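Local structure of ChiX (Serratia marcescens, 5OPZ) at residues A[111-116]-A[128-133]. The protein is a zinc-dependent L-Ala D-Glu endopeptidase that cleaves the peptide part of peptidoglycan and is required for chitinase secretion by the bacterium. Residues are numbered along the deposited sequence; the frame is centred on the assembly and turned at random.
Sequences IIVEWG and FQLTFR
Glu114 OE1 is gripped twice: Gln129 NE2 donates to it at 3.1 Å, from above the carboxylate plane, and a water donates at 2.6 Å while accepting from Phe132 N. The Gln129 hydrogen bond is bent, carboxylate and amide planes 68° apart. Glutamate suits this edge strand because its extended chain reaches the partner strand, its carboxylate against CG2 of Thr131. The other end of the Gln129 amide, OE1, bonds NE2 of the zinc ligand His127, a second-shell contact consistent with holding the imidazole in its orientation. Glu114 N to Gln129 O (2.8 Å) and Gln129 N to Glu114 O (2.9 Å) close an antiparallel hydrogen-bonded pair. A second water links Ile112 O to Thr131 N.

On the other face, which helix 92-109 covers, the five-membered ring of Trp115 and the Phe128 ring form an offset stack, planes at 16° and centroids 4.4 Å apart. Flat, buried rings suit the space between sheet and helix, packing on Ala99, Arg103 and Val102. With CG anti to the backbone N (chi1 179°), the indole sets CD1 over the phenyl face. Trp115 NE1 is satisfied by Gly125 O. Branched Val113, next on this face, has CG1 at the phenyl edge, 3.7 Å from Phe128 CB. Strands 113-115 and 127-130 make the beta hairpin at one margin of the antiparallel sheet, with His127 starting the second strand, as in LAS-type zinc peptidases.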
ATOM      1  N   ILE A 111     -12.361  -8.879  -2.972  1.00  7.98           N
ATOM      2  CA  ILE A 111     -11.566  -8.120  -3.954  1.00  8.50           C
ATOM      3  C   ILE A 111     -10.175  -8.697  -3.987  1.00  8.44           C
ATOM      4  O   ILE A 111      -9.574  -8.849  -2.947  1.00 10.54           O
ATOM      5  CB  ILE A 111     -11.473  -6.649  -3.516  1.00 10.12           C
ATOM      6  CG1 ILE A 111     -12.846  -5.991  -3.540  1.00 11.91           C
ATOM      7  CG2 ILE A 111     -10.472  -5.858  -4.357  1.00 10.69           C
ATOM      8  CD1 ILE A 111     -12.887  -4.727  -2.769  1.00 11.73           C
ATOM      9  N   ILE A 112      -9.622  -8.956  -5.159  1.00  8.88           N
ATOM     10  CA  ILE A 112      -8.221  -9.382  -5.275  1.00  8.90           C
ATOM     11  C   ILE A 112      -7.334  -8.131  -5.189  1.00  7.95           C
ATOM     12  O   ILE A 112      -7.553  -7.148  -5.896  1.00  9.53           O
ATOM     13  CB  ILE A 112      -8.021 -10.167  -6.585  1.00  9.64           C
ATOM     14  CG1 ILE A 112      -8.782 -11.493  -6.528  1.00 12.18           C
ATOM     15  CG2 ILE A 112      -6.545 -10.386  -6.852  1.00  9.20           C
ATOM     16  CD1 ILE A 112      -8.826 -12.193  -7.872  1.00 13.81           C
ATOM     17  N   VAL A 113      -6.328  -8.167  -4.310  1.00  7.86           N
ATOM     18  CA  VAL A 113      -5.338  -7.091  -4.282  1.00  8.26           C
ATOM     19  C   VAL A 113      -3.997  -7.715  -4.574  1.00  8.72           C
ATOM     20  O   VAL A 113      -3.565  -8.575  -3.843  1.00 12.58           O
ATOM     21  CB  VAL A 113      -5.335  -6.334  -2.929  1.00  9.63           C
ATOM     22  CG1 VAL A 113      -4.223  -5.283  -2.851  1.00 10.22           C
ATOM     23  CG2 VAL A 113      -6.719  -5.725  -2.713  1.00  9.89           C
ATOM     24  N   GLU A 114      -3.305  -7.230  -5.592  1.00  7.13           N
ATOM     25  CA  GLU A 114      -1.985  -7.725  -5.959  1.00  7.85           C
ATOM     26  C   GLU A 114      -0.953  -7.021  -5.108  1.00  6.22           C
ATOM     27  O   GLU A 114      -1.062  -5.833  -4.832  1.00  7.84           O
ATOM     28  CB  GLU A 114      -1.681  -7.457  -7.429  1.00 10.48           C
ATOM     29  CG  GLU A 114      -2.477  -8.272  -8.427  1.00 13.25           C
ATOM     30  CD  GLU A 114      -2.227  -7.867  -9.879  1.00 16.02           C
ATOM     31  OE1 GLU A 114      -2.565  -6.730 -10.290  1.00 16.71           O
ATOM     32  OE2 GLU A 114      -1.676  -8.698 -10.616  1.00 25.05           O
ATOM     33  N   TRP A 115       0.019  -7.802  -4.670  1.00  6.79           N
ATOM     34  CA  TRP A 115       1.123  -7.347  -3.840  1.00  6.23           C
ATOM     35  C   TRP A 115       2.448  -7.393  -4.633  1.00  5.18           C
ATOM     36  O   TRP A 115       2.742  -8.408  -5.251  1.00  6.66           O
ATOM     37  CB  TRP A 115       1.234  -8.233  -2.600  1.00  6.79           C
ATOM     38  CG  TRP A 115       2.328  -7.899  -1.679  1.00  6.24           C
ATOM     39  CD1 TRP A 115       2.757  -6.644  -1.346  1.00  6.67           C
ATOM     40  CD2 TRP A 115       3.189  -8.815  -0.980  1.00  6.43           C
ATOM     41  NE1 TRP A 115       3.776  -6.720  -0.438  1.00  6.12           N
ATOM     42  CE2 TRP A 115       4.061  -8.033  -0.188  1.00  6.87           C
ATOM     43  CE3 TRP A 115       3.249 -10.210  -0.876  1.00  7.08           C
ATOM     44  CZ2 TRP A 115       5.047  -8.628   0.627  1.00  6.75           C
ATOM     45  CZ3 TRP A 115       4.211 -10.788  -0.049  1.00  6.85           C
ATOM     46  CH2 TRP A 115       5.087  -9.997   0.673  1.00  7.17           C
ATOM     47  N   GLY A 116       3.250  -6.350  -4.529  1.00  5.78           N
ATOM     48  CA  GLY A 116       4.568  -6.336  -5.180  1.00  5.99           C
ATOM     49  C   GLY A 116       5.507  -7.366  -4.634  1.00  6.26           C
ATOM     50  O   GLY A 116       6.500  -7.674  -5.261  1.00  7.63           O
ATOM     51  N   PHE A 128       0.804  -2.311  -3.284  1.00  4.07           N
ATOM     52  CA  PHE A 128      -0.440  -3.081  -3.415  1.00  4.50           C
ATOM     53  C   PHE A 128      -1.326  -2.410  -4.492  1.00  5.04           C
ATOM     54  O   PHE A 128      -1.365  -1.163  -4.539  1.00  6.24           O
ATOM     55  CB  PHE A 128      -1.224  -3.155  -2.122  1.00  4.13           C
ATOM     56  CG  PHE A 128      -0.526  -3.879  -1.029  1.00  4.60           C
ATOM     57  CD1 PHE A 128       0.424  -3.268  -0.237  1.00  4.81           C
ATOM     58  CD2 PHE A 128      -0.698  -5.223  -0.900  1.00  4.48           C
ATOM     59  CE1 PHE A 128       1.045  -3.947   0.796  1.00  5.15           C
ATOM     60  CE2 PHE A 128      -0.126  -5.919   0.139  1.00  5.45           C
ATOM     61  CZ  PHE A 128       0.782  -5.289   0.965  1.00  4.97           C
ATOM     62  N   GLN A 129      -2.065  -3.196  -5.275  1.00  5.45           N
ATOM     63  CA  GLN A 129      -2.943  -2.587  -6.292  1.00  5.63           C
ATOM     64  C   GLN A 129      -4.166  -3.431  -6.529  1.00  5.45           C
ATOM     65  O   GLN A 129      -4.146  -4.647  -6.405  1.00  6.36           O
ATOM     66  CB  GLN A 129      -2.216  -2.312  -7.621  1.00  6.82           C
ATOM     67  CG  GLN A 129      -1.729  -3.572  -8.312  1.00  7.97           C
ATOM     68  CD  GLN A 129      -0.988  -3.277  -9.553  1.00  8.83           C
ATOM     69  OE1 GLN A 129      -0.089  -2.444  -9.583  1.00 10.22           O
ATOM     70  NE2 GLN A 129      -1.400  -3.916 -10.645  1.00 11.56           N
ATOM     71  N   LEU A 130      -5.207  -2.736  -6.989  1.00  5.29           N
ATOM     72  CA  LEU A 130      -6.335  -3.420  -7.604  1.00  5.29           C
ATOM     73  C   LEU A 130      -5.929  -3.920  -8.997  1.00  5.55           C
ATOM     74  O   LEU A 130      -5.082  -3.318  -9.660  1.00  7.10           O
ATOM     75  CB  LEU A 130      -7.518  -2.472  -7.766  1.00  5.40           C
ATOM     76  CG  LEU A 130      -8.079  -1.904  -6.441  1.00  6.07           C
ATOM     77  CD1 LEU A 130      -9.135  -0.853  -6.700  1.00  6.93           C
ATOM     78  CD2 LEU A 130      -8.638  -3.013  -5.550  1.00  7.04           C
ATOM     79  N   THR A 131      -6.491  -5.042  -9.435  1.00  6.41           N
ATOM     80  CA  THR A 131      -6.071  -5.617 -10.717  1.00  7.17           C
ATOM     81  C   THR A 131      -6.664  -4.852 -11.887  1.00  7.24           C
ATOM     82  O   THR A 131      -7.774  -4.312 -11.791  1.00  7.78           O
ATOM     83  CB  THR A 131      -6.401  -7.109 -10.914  1.00  9.59           C
ATOM     84  OG1 THR A 131      -7.785  -7.311 -11.063  1.00 11.37           O
ATOM     85  CG2 THR A 131      -5.954  -7.935  -9.810  1.00  9.42           C
ATOM     86  N   PHE A 132      -5.923  -4.862 -12.992  1.00  8.13           N
ATOM     87  CA  PHE A 132      -6.459  -4.357 -14.259  1.00  9.33           C
ATOM     88  C   PHE A 132      -7.677  -5.133 -14.737  1.00 10.35           C
ATOM     89  O   PHE A 132      -8.599  -4.521 -15.301  1.00 11.76           O
ATOM     90  CB  PHE A 132      -5.384  -4.348 -15.335  1.00 10.24           C
ATOM     91  CG  PHE A 132      -4.447  -3.171 -15.254  1.00 10.44           C
ATOM     92  CD1 PHE A 132      -4.859  -1.883 -15.577  1.00 11.26           C
ATOM     93  CD2 PHE A 132      -3.126  -3.346 -14.878  1.00 12.57           C
ATOM     94  CE1 PHE A 132      -3.977  -0.792 -15.545  1.00 12.57           C
ATOM     95  CE2 PHE A 132      -2.229  -2.269 -14.850  1.00 13.96           C
ATOM     96  CZ  PHE A 132      -2.680  -0.984 -15.143  1.00 14.01           C
ATOM     97  N   ARG A 133      -7.688  -6.455 -14.528  0.70 10.21           N
ATOM     98  CA  ARG A 133      -8.836  -7.270 -14.957  0.70 11.42           C
ATOM     99  C   ARG A 133     -10.128  -6.884 -14.222  0.70 10.17           C
ATOM    100  O   ARG A 133     -11.189  -6.701 -14.839  0.70 10.63           O
ATOM    101  CB  ARG A 133      -8.583  -8.769 -14.810  0.70 13.37           C
ATOM    102  CG  ARG A 133      -7.457  -9.292 -15.711  0.70 13.83           C
ATOM    103  CD  ARG A 133      -6.948 -10.649 -15.227  0.70 17.70           C
ATOM    104  NE  ARG A 133      -5.880 -11.253 -16.049  0.70 20.48           N
ATOM    105  CZ  ARG A 133      -5.994 -11.726 -17.293  0.70 20.43           C
ATOM    106  NH1 ARG A 133      -4.918 -12.246 -17.874  0.70 24.64           N
ATOM    107  NH2 ARG A 133      -7.126 -11.679 -17.984  0.70 18.03           N
TER
HETATM  108  O   HOH W   1      -8.781  -6.365  -8.093  1.00  9.20           O
HETATM  109  O   HOH W   2      -3.307  -6.083 -12.745  1.00 14.36           O